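Local structure of NH(3)-dependent NAD(+) synthetase (3FIU) at residues E205-F216 with A226-H234. The protein belongs to the NAD synthase family of the HUP clan, with a parallel beta-sheet flanked by helices, and here holds adenosine monophosphate, pyrophosphate and magnesium. Sequence-based numbering, arbitrary orientation.
Sequences EMGVTYQEIDDF and ALERINFWH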
ATOM      1  N   GLU A 205     -21.422  11.742   3.023  1.00 30.92           N
ATOM      2  CA  GLU A 205     -20.882  10.452   3.405  1.00 31.34           C
ATOM      3  C   GLU A 205     -20.436  10.474   4.857  1.00 30.48           C
ATOM      4  O   GLU A 205     -20.755   9.568   5.632  1.00 29.55           O
ATOM      5  CB  GLU A 205     -19.707  10.102   2.497  1.00 33.11           C
ATOM      6  CG  GLU A 205     -19.553   8.636   2.301  1.00 40.64           C
ATOM      7  CD  GLU A 205     -20.541   8.067   1.290  1.00 45.04           C
ATOM      8  OE1 GLU A 205     -20.088   7.295   0.430  1.00 48.15           O
ATOM      9  OE2 GLU A 205     -21.753   8.379   1.345  1.00 47.22           O
ATOM     10  N   MET A 206     -19.704  11.518   5.223  1.00 28.59           N
ATOM     11  CA  MET A 206     -19.187  11.623   6.577  1.00 29.12           C
ATOM     12  C   MET A 206     -20.266  12.028   7.594  1.00 28.80           C
ATOM     13  O   MET A 206     -20.119  11.721   8.772  1.00 28.82           O
ATOM     14  CB  MET A 206     -18.027  12.605   6.646  1.00 28.77           C
ATOM     15  CG  MET A 206     -16.814  12.207   5.798  1.00 28.05           C
ATOM     16  SD  MET A 206     -15.538  13.446   5.836  1.00 27.52           S
ATOM     17  CE  MET A 206     -16.343  14.896   5.177  1.00 24.73           C
ATOM     18  N   GLY A 207     -21.328  12.703   7.136  1.00 29.31           N
ATOM     19  CA  GLY A 207     -22.355  13.280   8.035  1.00 29.60           C
ATOM     20  C   GLY A 207     -21.903  14.549   8.757  1.00 31.83           C
ATOM     21  O   GLY A 207     -22.475  14.955   9.778  1.00 30.95           O
ATOM     22  N   VAL A 208     -20.880  15.191   8.215  1.00 30.57           N
ATOM     23  CA  VAL A 208     -20.221  16.320   8.870  1.00 30.15           C
ATOM     24  C   VAL A 208     -19.565  17.134   7.780  1.00 29.50           C
ATOM     25  O   VAL A 208     -19.081  16.566   6.799  1.00 29.72           O
ATOM     26  CB  VAL A 208     -19.243  15.862   9.992  1.00 29.25           C
ATOM     27  CG1 VAL A 208     -18.059  15.040   9.450  1.00 32.17           C
ATOM     28  CG2 VAL A 208     -18.731  17.029  10.789  1.00 30.25           C
ATOM     29  N   THR A 209     -19.600  18.455   7.909  1.00 27.07           N
ATOM     30  CA  THR A 209     -19.109  19.326   6.849  1.00 26.84           C
ATOM     31  C   THR A 209     -17.609  19.526   6.982  1.00 25.72           C
ATOM     32  O   THR A 209     -17.024  19.335   8.069  1.00 25.71           O
ATOM     33  CB  THR A 209     -19.789  20.720   6.877  1.00 27.34           C
ATOM     34  OG1 THR A 209     -19.397  21.410   8.070  1.00 27.20           O
ATOM     35  CG2 THR A 209     -21.298  20.609   6.808  1.00 27.59           C
ATOM     36  N   TYR A 210     -16.963  19.899   5.885  1.00 26.01           N
ATOM     37  CA  TYR A 210     -15.546  20.232   5.973  1.00 25.70           C
ATOM     38  C   TYR A 210     -15.297  21.410   6.886  1.00 26.23           C
ATOM     39  O   TYR A 210     -14.255  21.467   7.534  1.00 24.98           O
ATOM     40  CB  TYR A 210     -14.896  20.456   4.595  1.00 24.53           C
ATOM     41  CG  TYR A 210     -14.565  19.135   3.909  1.00 23.94           C
ATOM     42  CD1 TYR A 210     -15.349  18.653   2.831  1.00 25.99           C
ATOM     43  CD2 TYR A 210     -13.489  18.341   4.361  1.00 24.48           C
ATOM     44  CE1 TYR A 210     -15.044  17.408   2.213  1.00 23.86           C
ATOM     45  CE2 TYR A 210     -13.184  17.127   3.750  1.00 26.71           C
ATOM     46  CZ  TYR A 210     -13.955  16.668   2.682  1.00 23.01           C
ATOM     47  OH  TYR A 210     -13.607  15.459   2.096  1.00 25.84           O
ATOM     48  N   GLN A 211     -16.235  22.352   6.948  1.00 27.98           N
ATOM     49  CA  GLN A 211     -16.024  23.516   7.819  1.00 29.45           C
ATOM     50  C   GLN A 211     -15.965  23.072   9.282  1.00 28.17           C
ATOM     51  O   GLN A 211     -15.108  23.543  10.045  1.00 28.71           O
ATOM     52  CB  GLN A 211     -17.087  24.602   7.624  1.00 30.16           C
ATOM     53  CG  GLN A 211     -16.647  25.964   8.227  1.00 33.52           C
ATOM     54  CD  GLN A 211     -15.259  26.404   7.741  1.00 41.96           C
ATOM     55  OE1 GLN A 211     -15.015  26.512   6.532  1.00 44.28           O
ATOM     56  NE2 GLN A 211     -14.338  26.639   8.682  1.00 41.33           N
ATOM     57  N   GLU A 212     -16.852  22.144   9.639  1.00 27.59           N
ATOM     58  CA  GLU A 212     -16.857  21.524  10.970  1.00 27.90           C
ATOM     59  C   GLU A 212     -15.572  20.766  11.251  1.00 27.95           C
ATOM     60  O   GLU A 212     -14.963  20.968  12.301  1.00 26.78           O
ATOM     61  CB  GLU A 212     -18.090  20.638  11.165  1.00 29.41           C
ATOM     62  CG  GLU A 212     -19.347  21.454  11.416  1.00 31.95           C
ATOM     63  CD  GLU A 212     -20.635  20.667  11.253  1.00 40.35           C
ATOM     64  OE1 GLU A 212     -20.749  19.843  10.324  1.00 36.56           O
ATOM     65  OE2 GLU A 212     -21.555  20.887  12.067  1.00 45.65           O
ATOM     66  N   ILE A 213     -15.129  19.918  10.313  1.00 25.68           N
ATOM     67  CA  ILE A 213     -13.865  19.215  10.539  1.00 24.02           C
ATOM     68  C   ILE A 213     -12.710  20.212  10.677  1.00 21.62           C
ATOM     69  O   ILE A 213     -11.868  20.064  11.564  1.00 22.35           O
ATOM     70  CB  ILE A 213     -13.554  18.119   9.448  1.00 24.74           C
ATOM     71  CG1 ILE A 213     -14.715  17.111   9.304  1.00 22.76           C
ATOM     72  CG2 ILE A 213     -12.217  17.408   9.747  1.00 21.73           C
ATOM     73  CD1 ILE A 213     -14.690  16.356   7.970  1.00 22.60           C
ATOM     74  N   ASP A 214     -12.681  21.247   9.827  1.00 22.28           N
ATOM     75  CA  ASP A 214     -11.590  22.208   9.840  1.00 20.76           C
ATOM     76  C   ASP A 214     -11.581  22.949  11.201  1.00 22.64           C
ATOM     77  O   ASP A 214     -10.525  23.153  11.801  1.00 21.47           O
ATOM     78  CB  ASP A 214     -11.753  23.279   8.754  1.00 21.19           C
ATOM     79  CG  ASP A 214     -11.329  22.808   7.348  1.00 27.47           C
ATOM     80  OD1 ASP A 214     -10.803  21.680   7.191  1.00 26.23           O
ATOM     81  OD2 ASP A 214     -11.494  23.622   6.399  1.00 28.33           O
ATOM     82  N   ASP A 215     -12.751  23.415  11.620  1.00 23.32           N
ATOM     83  CA  ASP A 215     -12.866  24.095  12.932  1.00 24.12           C
ATOM     84  C   ASP A 215     -12.343  23.165  14.064  1.00 25.30           C
ATOM     85  O   ASP A 215     -11.541  23.587  14.904  1.00 26.47           O
ATOM     86  CB  ASP A 215     -14.312  24.473  13.173  1.00 25.43           C
ATOM     87  CG  ASP A 215     -14.761  25.668  12.334  1.00 27.76           C
ATOM     88  OD1 ASP A 215     -15.968  25.976  12.374  1.00 28.12           O
ATOM     89  OD2 ASP A 215     -13.924  26.281  11.646  1.00 27.69           O
ATOM     90  N   PHE A 216     -12.761  21.902  14.052  1.00 24.03           N
ATOM     91  CA  PHE A 216     -12.249  20.953  15.050  1.00 25.75           C
ATOM     92  C   PHE A 216     -10.716  20.896  15.025  1.00 25.33           C
ATOM     93  O   PHE A 216     -10.066  21.071  16.050  1.00 24.38           O
ATOM     94  CB  PHE A 216     -12.888  19.574  14.874  1.00 24.42           C
ATOM     95  CG  PHE A 216     -12.280  18.513  15.759  1.00 27.87           C
ATOM     96  CD1 PHE A 216     -12.639  18.424  17.109  1.00 31.03           C
ATOM     97  CD2 PHE A 216     -11.354  17.614  15.248  1.00 25.70           C
ATOM     98  CE1 PHE A 216     -12.082  17.442  17.936  1.00 31.12           C
ATOM     99  CE2 PHE A 216     -10.803  16.625  16.056  1.00 28.32           C
ATOM    100  CZ  PHE A 216     -11.166  16.549  17.408  1.00 31.32           C
ATOM    101  N   ALA A 226     -21.816  16.981  14.790  1.00 33.48           N
ATOM    102  CA  ALA A 226     -20.539  17.035  14.083  1.00 33.02           C
ATOM    103  C   ALA A 226     -19.505  16.247  14.857  1.00 32.87           C
ATOM    104  O   ALA A 226     -18.822  15.376  14.319  1.00 30.65           O
ATOM    105  CB  ALA A 226     -20.082  18.462  13.945  1.00 33.08           C
ATOM    106  N   LEU A 227     -19.390  16.547  16.140  1.00 33.10           N
ATOM    107  CA  LEU A 227     -18.336  15.925  16.900  1.00 33.22           C
ATOM    108  C   LEU A 227     -18.540  14.401  17.004  1.00 33.50           C
ATOM    109  O   LEU A 227     -17.557  13.654  17.133  1.00 32.80           O
ATOM    110  CB  LEU A 227     -18.253  16.563  18.276  1.00 35.00           C
ATOM    111  CG  LEU A 227     -16.939  16.439  19.033  1.00 36.73           C
ATOM    112  CD1 LEU A 227     -15.774  16.922  18.205  1.00 34.08           C
ATOM    113  CD2 LEU A 227     -17.098  17.288  20.298  1.00 42.04           C
ATOM    114  N   GLU A 228     -19.802  13.949  16.933  1.00 32.48           N
ATOM    115  CA  GLU A 228     -20.098  12.515  16.964  1.00 33.52           C
ATOM    116  C   GLU A 228     -19.601  11.849  15.668  1.00 33.37           C
ATOM    117  O   GLU A 228     -19.047  10.737  15.699  1.00 32.90           O
ATOM    118  CB  GLU A 228     -21.602  12.244  17.172  1.00 34.72           C
ATOM    119  CG  GLU A 228     -21.951  10.760  17.402  1.00 35.96           C
ATOM    120  CD  GLU A 228     -22.129   9.988  16.099  1.00 42.23           C
ATOM    121  OE1 GLU A 228     -22.691  10.563  15.145  1.00 45.78           O
ATOM    122  OE2 GLU A 228     -21.720   8.815  16.023  1.00 39.05           O
ATOM    123  N   ARG A 229     -19.806  12.514  14.535  1.00 32.28           N
ATOM    124  CA  ARG A 229     -19.325  11.965  13.261  1.00 31.85           C
ATOM    125  C   ARG A 229     -17.797  12.005  13.161  1.00 30.90           C
ATOM    126  O   ARG A 229     -17.191  11.040  12.669  1.00 30.71           O
ATOM    127  CB  ARG A 229     -19.984  12.624  12.053  1.00 32.13           C
ATOM    128  CG  ARG A 229     -21.498  12.380  11.898  1.00 37.44           C
ATOM    129  CD  ARG A 229     -21.958  11.017  12.415  1.00 43.94           C
ATOM    130  NE  ARG A 229     -21.792   9.941  11.453  1.00 44.61           N
ATOM    131  CZ  ARG A 229     -21.647   8.659  11.781  1.00 45.28           C
ATOM    132  NH1 ARG A 229     -21.638   8.279  13.052  1.00 45.52           N
ATOM    133  NH2 ARG A 229     -21.494   7.754  10.830  1.00 42.97           N
ATOM    134  N   ILE A 230     -17.179  13.086  13.659  1.00 29.54           N
ATOM    135  CA  ILE A 230     -15.711  13.225  13.626  1.00 28.54           C
ATOM    136  C   ILE A 230     -15.010  12.122  14.392  1.00 30.88           C
ATOM    137  O   ILE A 230     -14.142  11.441  13.831  1.00 31.02           O
ATOM    138  CB  ILE A 230     -15.201  14.635  14.086  1.00 29.13           C
ATOM    139  CG1 ILE A 230     -15.633  15.708  13.076  1.00 25.20           C
ATOM    140  CG2 ILE A 230     -13.654  14.648  14.301  1.00 26.98           C
ATOM    141  CD1 ILE A 230     -15.464  17.166  13.538  1.00 25.05           C
ATOM    142  N   ASN A 231     -15.365  11.937  15.668  1.00 31.41           N
ATOM    143  CA  ASN A 231     -14.770  10.849  16.468  1.00 32.30           C
ATOM    144  C   ASN A 231     -15.099   9.468  15.912  1.00 30.68           C
ATOM    145  O   ASN A 231     -14.270   8.592  15.998  1.00 30.41           O
ATOM    146  CB  ASN A 231     -15.225  10.889  17.941  1.00 34.37           C
ATOM    147  CG  ASN A 231     -14.681  12.090  18.713  1.00 40.86           C
ATOM    148  OD1 ASN A 231     -13.456  12.289  18.829  1.00 44.85           O
ATOM    149  ND2 ASN A 231     -15.596  12.856  19.313  1.00 35.90           N
ATOM    150  N   PHE A 232     -16.307   9.254  15.364  1.00 30.51           N
ATOM    151  CA  PHE A 232     -16.654   7.933  14.820  1.00 31.17           C
ATOM    152  C   PHE A 232     -15.679   7.501  13.692  1.00 30.93           C
ATOM    153  O   PHE A 232     -15.100   6.408  13.741  1.00 31.81           O
ATOM    154  CB  PHE A 232     -18.104   7.872  14.315  1.00 32.38           C
ATOM    155  CG  PHE A 232     -18.406   6.629  13.518  1.00 35.44           C
ATOM    156  CD1 PHE A 232     -18.509   6.684  12.129  1.00 41.09           C
ATOM    157  CD2 PHE A 232     -18.526   5.393  14.145  1.00 42.41           C
ATOM    158  CE1 PHE A 232     -18.765   5.530  11.376  1.00 43.14           C
ATOM    159  CE2 PHE A 232     -18.783   4.228  13.397  1.00 46.33           C
ATOM    160  CZ  PHE A 232     -18.903   4.305  12.011  1.00 43.98           C
ATOM    161  N   TRP A 233     -15.514   8.370  12.696  1.00 28.41           N
ATOM    162  CA  TRP A 233     -14.553   8.169  11.604  1.00 28.82           C
ATOM    163  C   TRP A 233     -13.092   8.057  12.077  1.00 27.36           C
ATOM    164  O   TRP A 233     -12.356   7.145  11.672  1.00 28.33           O
ATOM    165  CB  TRP A 233     -14.705   9.298  10.565  1.00 28.02           C
ATOM    166  CG  TRP A 233     -15.904   9.111   9.679  1.00 33.34           C
ATOM    167  CD1 TRP A 233     -17.221   9.190  10.045  1.00 33.57           C
ATOM    168  CD2 TRP A 233     -15.898   8.810   8.275  1.00 38.93           C
ATOM    169  NE1 TRP A 233     -18.037   8.939   8.964  1.00 38.95           N
ATOM    170  CE2 TRP A 233     -17.252   8.712   7.860  1.00 40.60           C
ATOM    171  CE3 TRP A 233     -14.883   8.638   7.318  1.00 39.78           C
ATOM    172  CZ2 TRP A 233     -17.615   8.439   6.524  1.00 36.76           C
ATOM    173  CZ3 TRP A 233     -15.247   8.365   5.996  1.00 35.90           C
ATOM    174  CH2 TRP A 233     -16.601   8.271   5.612  1.00 32.71           C
ATOM    175  N   HIS A 234     -12.658   8.984  12.918  1.00 26.62           N
ATOM    176  CA  HIS A 234     -11.275   8.998  13.379  1.00 26.72           C
ATOM    177  C   HIS A 234     -10.984   7.720  14.146  1.00 31.59           C
ATOM    178  O   HIS A 234      -9.904   7.138  14.001  1.00 32.05           O
ATOM    179  CB  HIS A 234     -11.009  10.193  14.285  1.00 27.11           C
ATOM    180  CG  HIS A 234      -9.594  10.296  14.765  1.00 22.77           C
ATOM    181  ND1 HIS A 234      -8.554  10.664  13.946  1.00 23.69           N
ATOM    182  CD2 HIS A 234      -9.051  10.086  15.987  1.00 25.84           C
ATOM    183  CE1 HIS A 234      -7.428  10.679  14.638  1.00 23.14           C
ATOM    184  NE2 HIS A 234      -7.705  10.334  15.884  1.00 26.41           N
TER
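Ile-230 sits where helix segments 210-216 and 226-234 cross at -75°, its CG1 meeting Val-208 CG2 and Ile-213 CG1 while its CD1 lies 3.8 Å from Phe-216 CB. Its other branch, CG2, stands over one face of the Phe-216 ring, a CH-pi contact 4.2 Å from the centroid and offset toward the rim. Val-208 turns CG2 away from its own backbone N, which brings that methyl 3.7 Å from Ala-226 CB; on the same alanine methyl rests the carboxylate end of Glu-212. That carboxylate is held by the capping box that starts helix 210-218: Thr-209 N reaches Glu-212 OE1 in a nearly straight bond (3.0 Å, 174°), and Glu-212 N returns one to Thr-209 OG1. Just before Gly-207, whose positive phi ends helix 202-206, Met-206 lays CG over the six-membered ring of Trp-233, 3.9 Å from its centroid, with SD farther out above the same face in a Met-aromatic contact. Tyr-152 and Met-150 extend this buried side. Arg-229 CB and CG pack closely on Met-206 O and Gly-207 O; only its charged end is outer and polar, NH1 forming a salt bridge with Glu-228 OE2 (3.0 Å) of weak hydrogen-bond geometry. At the other, partly exposed rim, Phe-216 CD1 meets Leu-227 CD1 (3.6 Å). Apolar, CH-pi and Met-aromatic packing thus mainly carries the contact, while other polar groups, such as Asp-214, turn to the rest of the chain.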